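Local structure of epoxide hydrolase (Aspergillus niger, 3G02) at residues Glu79-Ser84 with Ser121-Tyr126; Gly152-Ser157 with Trp303-Phe308; Phe366-Ala371 with Lys386-Ala391. The protein probably hydrolyses epoxides to vicinal diols as an alpha/beta-hydrolase-fold enzyme, here in a form made enantioselective by directed evolution. The protein carries 9 engineered substitutions. All blocks are in the same frame, centred on the assembly; numbering follows the deposited sequence.

Contact 1. Residues Glu79-Ser84 with Ser121-Tyr126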
# COMPACT_ATOMS: atom_id res chain seq x y z
N GLU A 79 22.41 11.22 -16.46
CA GLU A 79 22.85 10.12 -17.31
C GLU A 79 24.36 10.18 -17.55
O GLU A 79 25.05 9.16 -17.49
CB GLU A 79 22.10 10.14 -18.63
CG GLU A 79 22.36 8.97 -19.54
CD GLU A 79 21.52 9.04 -20.79
OE1 GLU A 79 21.79 9.92 -21.64
OE2 GLU A 79 20.57 8.23 -20.92
N ALA A 80 24.87 11.39 -17.79
CA ALA A 80 26.31 11.58 -17.97
C ALA A 80 27.09 11.19 -16.71
O ALA A 80 28.17 10.59 -16.81
CB ALA A 80 26.62 13.01 -18.37
N ARG A 81 26.54 11.51 -15.55
CA ARG A 81 27.13 11.10 -14.28
C ARG A 81 27.13 9.58 -14.13
O ARG A 81 28.11 8.99 -13.69
CB ARG A 81 26.42 11.76 -13.09
CG ARG A 81 27.08 11.51 -11.75
CD ARG A 81 26.59 12.48 -10.69
NE ARG A 81 25.24 12.17 -10.22
CZ ARG A 81 24.95 11.29 -9.26
NH1 ARG A 81 25.91 10.61 -8.65
NH2 ARG A 81 23.69 11.10 -8.90
N LEU A 82 26.02 8.94 -14.50
CA LEU A 82 25.95 7.47 -14.51
C LEU A 82 27.09 6.88 -15.34
O LEU A 82 27.78 5.95 -14.90
CB LEU A 82 24.60 6.99 -15.04
CG LEU A 82 23.34 7.33 -14.23
CD1 LEU A 82 22.12 6.66 -14.83
CD2 LEU A 82 23.51 6.90 -12.79
N ASN A 83 27.30 7.46 -16.52
CA ASN A 83 28.29 6.98 -17.47
C ASN A 83 29.73 7.40 -17.17
O ASN A 83 30.65 7.05 -17.91
CB ASN A 83 27.88 7.39 -18.89
CG ASN A 83 26.63 6.68 -19.36
OD1 ASN A 83 26.36 5.54 -18.98
ND2 ASN A 83 25.85 7.35 -20.21
N SER A 84 29.91 8.12 -16.06
CA SER A 84 31.25 8.57 -15.64
C SER A 84 32.07 7.47 -14.97
O SER A 84 33.28 7.63 -14.79
CB SER A 84 31.15 9.81 -14.74
OG SER A 84 30.58 9.50 -13.48
N SER A 121 19.58 1.59 -5.56
CA SER A 121 20.17 1.05 -6.78
C SER A 121 21.68 1.18 -6.70
O SER A 121 22.22 1.74 -5.74
CB SER A 121 19.66 1.80 -8.01
OG SER A 121 20.21 3.11 -8.04
N PHE A 122 22.36 0.73 -7.75
CA PHE A 122 23.81 0.84 -7.85
C PHE A 122 24.32 2.28 -7.68
O PHE A 122 25.43 2.50 -7.18
CB PHE A 122 24.31 0.24 -9.17
CG PHE A 122 24.01 1.09 -10.38
CD1 PHE A 122 22.74 1.09 -10.95
CD2 PHE A 122 25.00 1.87 -10.96
CE1 PHE A 122 22.46 1.88 -12.06
CE2 PHE A 122 24.74 2.66 -12.08
CZ PHE A 122 23.46 2.66 -12.63
N VAL A 123 23.48 3.23 -8.07
CA VAL A 123 23.81 4.66 -8.05
C VAL A 123 24.11 5.14 -6.63
O VAL A 123 24.93 6.03 -6.43
CB VAL A 123 22.68 5.50 -8.68
CG1 VAL A 123 23.07 6.98 -8.76
CG2 VAL A 123 22.33 4.98 -10.06
N GLU A 124 23.45 4.53 -5.65
CA GLU A 124 23.67 4.91 -4.25
C GLU A 124 25.14 4.83 -3.83
O GLU A 124 25.54 5.50 -2.88
CB GLU A 124 22.85 4.03 -3.33
CG GLU A 124 21.37 4.28 -3.43
CD GLU A 124 20.58 3.43 -2.47
OE1 GLU A 124 20.89 2.23 -2.34
OE2 GLU A 124 19.65 3.97 -1.84
N PHE A 125 25.92 4.01 -4.52
CA PHE A 125 27.33 3.85 -4.19
C PHE A 125 28.27 4.75 -4.97
O PHE A 125 29.48 4.71 -4.75
CB PHE A 125 27.74 2.37 -4.31
CG PHE A 125 27.13 1.50 -3.26
CD1 PHE A 125 27.66 1.48 -1.97
CD2 PHE A 125 26.02 0.70 -3.54
CE1 PHE A 125 27.10 0.68 -0.98
CE2 PHE A 125 25.45 -0.10 -2.56
CZ PHE A 125 25.99 -0.11 -1.27
N TYR A 126 27.71 5.57 -5.86
CA TYR A 126 28.54 6.47 -6.67
C TYR A 126 29.36 7.48 -5.85
O TYR A 126 30.54 7.65 -6.13
CB TYR A 126 27.71 7.17 -7.77
CG TYR A 126 27.71 6.42 -9.09
CD1 TYR A 126 27.67 5.02 -9.13
CD2 TYR A 126 27.74 7.11 -10.30
CE1 TYR A 126 27.67 4.33 -10.34
CE2 TYR A 126 27.74 6.43 -11.52
CZ TYR A 126 27.71 5.05 -11.53
OH TYR A 126 27.70 4.38 -12.73
O HOH W 1 24.61 8.92 -6.45
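The phenol OH of Y126 donates a hydrogen bond to L82 O, 2.7 Å away. The hydroxyl lies in the carbonyl plane on a lone pair, at a C=O...O angle of 135°. The ring reaches this position with chi1 at -92°, well off the staggered value, and turns one edge to the helix end: CE2 comes within 3.4 Å of the R81 carbonyl oxygen, which lies in the ring plane together with L82 O. The L82 side chain crosses that of V123 at about a right angle, its CD2 3.5 Å from V123 CG2 in the conformer described here, one of two deposited. The same L82 methyl is 4.2 Å from F122 CZ, and in this conformer V123 CG2 in turn rests over a face of the F122 ring, near its rim.

The contact sets the last turn of helix 75-82 against a short 3-10 turn that leads into helix 126-135 of the alpha/beta hydrolase core. This turn lies shortly after an HGxP sequence, which in related epoxide hydrolases contributes to the oxyanion hole. Its start is an ST turn, S121 OG accepting from V123 N.

R81 extends with CG anti to the backbone N (chi1 -173°) and then bends at chi3, so the guanidinium slides past the base of Y126, its plane nearly perpendicular to the ring. NH1 is 4.0 Å from Y126 CB. An in-plane water accepts from R81 NH1 at 3.1 Å and donates to V123 O at 2.9 Å, while NH2 has a long, weak ion pair with E297.

Contact 2. Residues Gly152-Ser157 with Trp303-Phe308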
# COMPACT_ATOMS: atom_id res chain seq x y z
N GLY A 152 16.03 -7.54 -11.10
CA GLY A 152 14.81 -6.74 -11.04
C GLY A 152 14.99 -5.24 -10.88
O GLY A 152 14.01 -4.50 -10.93
N TYR A 153 16.23 -4.78 -10.72
CA TYR A 153 16.49 -3.35 -10.54
C TYR A 153 17.23 -2.72 -11.71
O TYR A 153 18.23 -3.27 -12.20
CB TYR A 153 17.34 -3.09 -9.31
CG TYR A 153 16.74 -3.38 -7.96
CD1 TYR A 153 16.78 -4.66 -7.42
CD2 TYR A 153 16.20 -2.35 -7.18
CE1 TYR A 153 16.27 -4.93 -6.14
CE2 TYR A 153 15.68 -2.61 -5.90
CZ TYR A 153 15.72 -3.90 -5.39
OH TYR A 153 15.23 -4.16 -4.13
N THR A 154 16.76 -1.54 -12.10
CA THR A 154 17.38 -0.70 -13.13
C THR A 154 17.81 -1.48 -14.37
O THR A 154 16.95 -2.06 -15.05
CB THR A 154 18.49 0.26 -12.55
OG1 THR A 154 19.68 -0.46 -12.23
CG2 THR A 154 17.98 0.98 -11.30
N PHE A 155 19.11 -1.54 -14.65
CA PHE A 155 19.59 -2.12 -15.90
C PHE A 155 19.82 -3.62 -15.85
O PHE A 155 20.21 -4.23 -16.85
CB PHE A 155 20.80 -1.33 -16.41
CG PHE A 155 20.54 0.14 -16.48
CD1 PHE A 155 19.68 0.65 -17.44
CD2 PHE A 155 21.09 1.01 -15.54
CE1 PHE A 155 19.39 2.01 -17.49
CE2 PHE A 155 20.81 2.37 -15.58
CZ PHE A 155 19.96 2.87 -16.56
N SER A 156 19.56 -4.23 -14.69
CA SER A 156 19.47 -5.68 -14.60
C SER A 156 18.07 -6.13 -14.99
O SER A 156 17.08 -5.49 -14.65
CB SER A 156 19.81 -6.18 -13.20
OG SER A 156 21.21 -6.18 -12.99
N SER A 157 17.99 -7.24 -15.73
CA SER A 157 16.71 -7.80 -16.13
C SER A 157 16.15 -8.68 -15.01
O SER A 157 16.69 -8.70 -13.90
CB SER A 157 16.84 -8.58 -17.44
OG SER A 157 17.53 -9.80 -17.25
N TRP A 303 11.57 4.70 -13.01
CA TRP A 303 10.51 4.78 -14.01
C TRP A 303 10.97 4.27 -15.37
O TRP A 303 10.31 3.42 -15.99
CB TRP A 303 10.00 6.22 -14.15
CG TRP A 303 8.98 6.35 -15.25
CD1 TRP A 303 9.20 6.77 -16.53
CD2 TRP A 303 7.59 6.04 -15.16
NE1 TRP A 303 8.03 6.74 -17.25
CE2 TRP A 303 7.02 6.30 -16.43
CE3 TRP A 303 6.76 5.56 -14.14
CZ2 TRP A 303 5.66 6.10 -16.71
CZ3 TRP A 303 5.41 5.36 -14.41
CH2 TRP A 303 4.87 5.63 -15.68
N LEU A 304 12.12 4.78 -15.80
CA LEU A 304 12.64 4.51 -17.14
C LEU A 304 13.14 3.08 -17.33
O LEU A 304 13.36 2.65 -18.47
CB LEU A 304 13.74 5.52 -17.49
CG LEU A 304 13.28 6.98 -17.59
CD1 LEU A 304 14.47 7.94 -17.53
CD2 LEU A 304 12.47 7.20 -18.88
N THR A 305 13.31 2.35 -16.23
CA THR A 305 13.77 0.97 -16.28
C THR A 305 12.71 -0.02 -15.80
O THR A 305 12.98 -1.21 -15.66
CB THR A 305 15.03 0.78 -15.42
OG1 THR A 305 14.76 1.21 -14.07
CG2 THR A 305 16.20 1.61 -15.98
N GLU A 306 11.50 0.48 -15.54
CA GLU A 306 10.40 -0.34 -15.01
C GLU A 306 10.86 -1.18 -13.82
O GLU A 306 10.53 -2.37 -13.72
CB GLU A 306 9.79 -1.22 -16.11
CG GLU A 306 9.15 -0.44 -17.25
CD GLU A 306 8.67 -1.32 -18.39
OE1 GLU A 306 9.42 -2.22 -18.83
OE2 GLU A 306 7.53 -1.10 -18.87
N SER A 307 11.62 -0.55 -12.93
CA SER A 307 12.20 -1.23 -11.77
C SER A 307 11.17 -1.71 -10.77
O SER A 307 11.24 -2.85 -10.31
CB SER A 307 13.19 -0.32 -11.05
OG SER A 307 14.38 -0.16 -11.80
N PHE A 308 10.22 -0.84 -10.42
CA PHE A 308 9.38 -1.13 -9.27
C PHE A 308 8.67 -2.49 -9.31
O PHE A 308 8.78 -3.26 -8.36
CB PHE A 308 8.38 -0.01 -8.94
CG PHE A 308 7.53 -0.35 -7.76
CD1 PHE A 308 7.99 -0.10 -6.47
CD2 PHE A 308 6.33 -1.02 -7.94
CE1 PHE A 308 7.23 -0.47 -5.37
CE2 PHE A 308 5.56 -1.40 -6.84
CZ PHE A 308 6.01 -1.12 -5.55
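S307 and T305 turn their hydroxyls toward the backbone of T154. S307 OG accepts from T154 N at 2.8 Å, with an N-H...O angle of 148°, and donates to T305 OG1, 2.7 Å from S307 OG. T305 OG1 continues the series by bonding to the carbonyl of L301. The S307 hydroxyl is therefore held by two bonds, accepting one and donating the other, and the direction of each bond in the chain is set.

T305 uses its methyl as well as its hydroxyl. With chi1 at 56°, OG1 sits between the backbone N and the carbonyl carbon and lies 3.4 Å from T154 CA; CG2 is anti to the carbonyl carbon and reaches the F155 ring, 3.6 Å from CE1. The two side chains cross at about a right angle. T305 CB also packs 3.4 Å from T154 O. T154 itself turns its side chain back: its OG1 bonds to S149 OG and only weakly to Y153 O, while CG2 lies 3.8 Å from S307 OG.

The chain at 153-156 forms a type II' beta turn, closed by S156 N to Y153 O, in which T154 takes a positive phi of 45°, as the second residue of such a turn requires, and uncommon for a non-glycine residue. Across from it, a Schellman motif with E306 as C-prime residue ends helix 292-304, and the next helix starts almost at once. Y153 turns away from this junction; its side chain lies near the predicted catalytic residues Y315 and D193.

R310 of helix 307-311 ties the two sides together by bonding to S156 O, T305 O and E306 O, and L301 of helix 292-304 packs on T154 and F155, so the turn following strand 143-148 lies against the break between the two helices.

Contact 3. Residues Phe366-Ala371 with Lys386-Ala391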
# COMPACT_ATOMS: atom_id res chain seq x y z
N PHE A 366 33.72 -6.28 14.53
CA PHE A 366 33.88 -4.89 14.13
C PHE A 366 32.53 -4.18 14.26
O PHE A 366 31.53 -4.62 13.70
CB PHE A 366 34.39 -4.84 12.69
CG PHE A 366 34.58 -3.45 12.14
CD1 PHE A 366 33.51 -2.76 11.55
CD2 PHE A 366 35.83 -2.85 12.16
CE1 PHE A 366 33.69 -1.49 11.03
CE2 PHE A 366 36.02 -1.57 11.63
CZ PHE A 366 34.95 -0.90 11.07
N PHE A 367 32.52 -3.10 15.03
CA PHE A 367 31.32 -2.29 15.20
C PHE A 367 31.70 -0.82 15.26
O PHE A 367 32.65 -0.44 15.95
CB PHE A 367 30.57 -2.69 16.48
CG PHE A 367 29.25 -2.00 16.66
CD1 PHE A 367 28.08 -2.55 16.13
CD2 PHE A 367 29.16 -0.79 17.35
CE1 PHE A 367 26.85 -1.91 16.29
CE2 PHE A 367 27.94 -0.14 17.51
CZ PHE A 367 26.78 -0.70 16.98
N ARG A 368 30.96 -0.00 14.52
CA ARG A 368 31.14 1.45 14.55
C ARG A 368 29.79 2.14 14.68
O ARG A 368 28.87 1.86 13.90
CB ARG A 368 31.85 1.95 13.30
CG ARG A 368 33.27 1.43 13.10
CD ARG A 368 34.31 2.22 13.90
NE ARG A 368 35.68 1.78 13.60
CZ ARG A 368 36.30 0.76 14.19
NH1 ARG A 368 35.68 0.04 15.13
NH2 ARG A 368 37.54 0.46 13.85
N ASP A 369 29.69 3.02 15.67
CA ASP A 369 28.55 3.91 15.87
C ASP A 369 28.79 5.22 15.13
O ASP A 369 29.94 5.61 14.90
CB ASP A 369 28.38 4.23 17.36
CG ASP A 369 27.51 3.23 18.09
OD1 ASP A 369 26.44 2.85 17.55
OD2 ASP A 369 27.87 2.83 19.22
N HIS A 370 27.71 5.91 14.77
CA HIS A 370 27.81 7.25 14.23
C HIS A 370 26.76 8.15 14.84
O HIS A 370 25.67 7.69 15.20
CB HIS A 370 27.74 7.23 12.71
CG HIS A 370 28.85 6.45 12.08
ND1 HIS A 370 30.11 6.98 11.89
CD2 HIS A 370 28.90 5.18 11.63
CE1 HIS A 370 30.88 6.06 11.34
NE2 HIS A 370 30.17 4.96 11.17
N ALA A 371 27.10 9.43 14.98
CA ALA A 371 26.24 10.41 15.63
C ALA A 371 25.10 10.88 14.74
O ALA A 371 24.06 11.33 15.24
CB ALA A 371 27.07 11.59 16.11
N LYS A 386 32.47 4.49 3.84
CA LYS A 386 33.73 4.13 3.18
C LYS A 386 34.85 3.87 4.19
O LYS A 386 35.56 2.88 4.09
CB LYS A 386 34.16 5.22 2.20
CG LYS A 386 35.54 5.01 1.59
CD LYS A 386 35.82 6.02 0.51
CE LYS A 386 37.30 6.06 0.17
NZ LYS A 386 38.11 6.57 1.31
N THR A 387 34.98 4.78 5.16
CA THR A 387 36.02 4.66 6.18
C THR A 387 35.83 3.40 7.02
O THR A 387 36.79 2.69 7.30
CB THR A 387 36.06 5.93 7.07
OG1 THR A 387 36.47 7.04 6.26
CG2 THR A 387 37.04 5.77 8.23
N ASP A 388 34.58 3.13 7.41
CA ASP A 388 34.26 1.91 8.17
C ASP A 388 34.58 0.65 7.38
O ASP A 388 35.20 -0.27 7.91
CB ASP A 388 32.79 1.89 8.57
CG ASP A 388 32.46 2.89 9.66
OD1 ASP A 388 33.35 3.66 10.09
OD2 ASP A 388 31.28 2.91 10.08
N LEU A 389 34.17 0.62 6.11
CA LEU A 389 34.42 -0.54 5.26
C LEU A 389 35.92 -0.79 5.12
O LEU A 389 36.37 -1.93 5.27
CB LEU A 389 33.78 -0.38 3.87
CG LEU A 389 34.07 -1.49 2.84
CD1 LEU A 389 33.52 -2.85 3.29
CD2 LEU A 389 33.53 -1.11 1.47
N THR A 390 36.67 0.27 4.85
CA THR A 390 38.12 0.18 4.69
C THR A 390 38.77 -0.37 5.96
O THR A 390 39.60 -1.28 5.89
CB THR A 390 38.73 1.54 4.32
OG1 THR A 390 38.16 2.00 3.10
CG2 THR A 390 40.24 1.42 4.15
N ALA A 391 38.39 0.17 7.11
CA ALA A 391 38.90 -0.30 8.40
C ALA A 391 38.55 -1.76 8.65
O ALA A 391 39.37 -2.53 9.16
CB ALA A 391 38.39 0.58 9.53
O HOH W 2 36.11 3.32 11.19
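A short, nearly straight hydrogen bond joins H370 NE2 to D388 OD2, 2.6 Å apart with an N-H...O angle of 169°. It links the outermost parallel strand of the alpha/beta hydrolase sheet, 362-369, to helix 382-396, which packs over it nearly antiparallel at 162°, the axes 9.8 Å apart. The carboxylate is met on its syn side and at the edge of the imidazole, the two planes only 24° apart. The D388 carboxylate would be expected to favour the protonated imidazole. D388 OD2 also accepts from S344 OG, and F346 stacks on the H370 ring.

R368 crosses D388 obliquely, without a direct ion pair: its CB is 3.4 Å from D388 OD2, and a bend at chi2 carries the guanidinium off toward A391. Water 2 closes the gap, accepting from R368 NE at 2.9 Å and donating to D388 OD1 at 3.0 Å.

Two residues before R368 on the strand, F366, its CG anti to the backbone N, extends its ring to the helix. CZ comes 3.2 Å from D388 O, and CE2 touches A391 CB at 3.8 Å. The same CE2 sits over one face of the R368 guanidinium, near its rim. R368 NH1 donates to F367 O at 3.2 Å, from above the carbonyl plane.

How the contacts relate
Contacts 1 and 2 adjoin, their centres 14 Å apart. F122 of contact 1 packs against the turn of contact 2, CE1 being 3.6 Å from T154 OG1 and 3.8 Å from F155 CD2, while S121 CB meets T154 CG2 at 3.8 Å. Contact 3 is separate: its centre lies 23 Å from that of contact 1, with nearest atoms about 7 Å apart, and 31 Å from that of contact 2, on the opposite side of the chain's centre. Contact 2 comes nearest the predicted active site, the Y153 side chain being about 5 Å from that of Y315 and about 6 Å from that of D193; contacts 1 and 3 lie away from it.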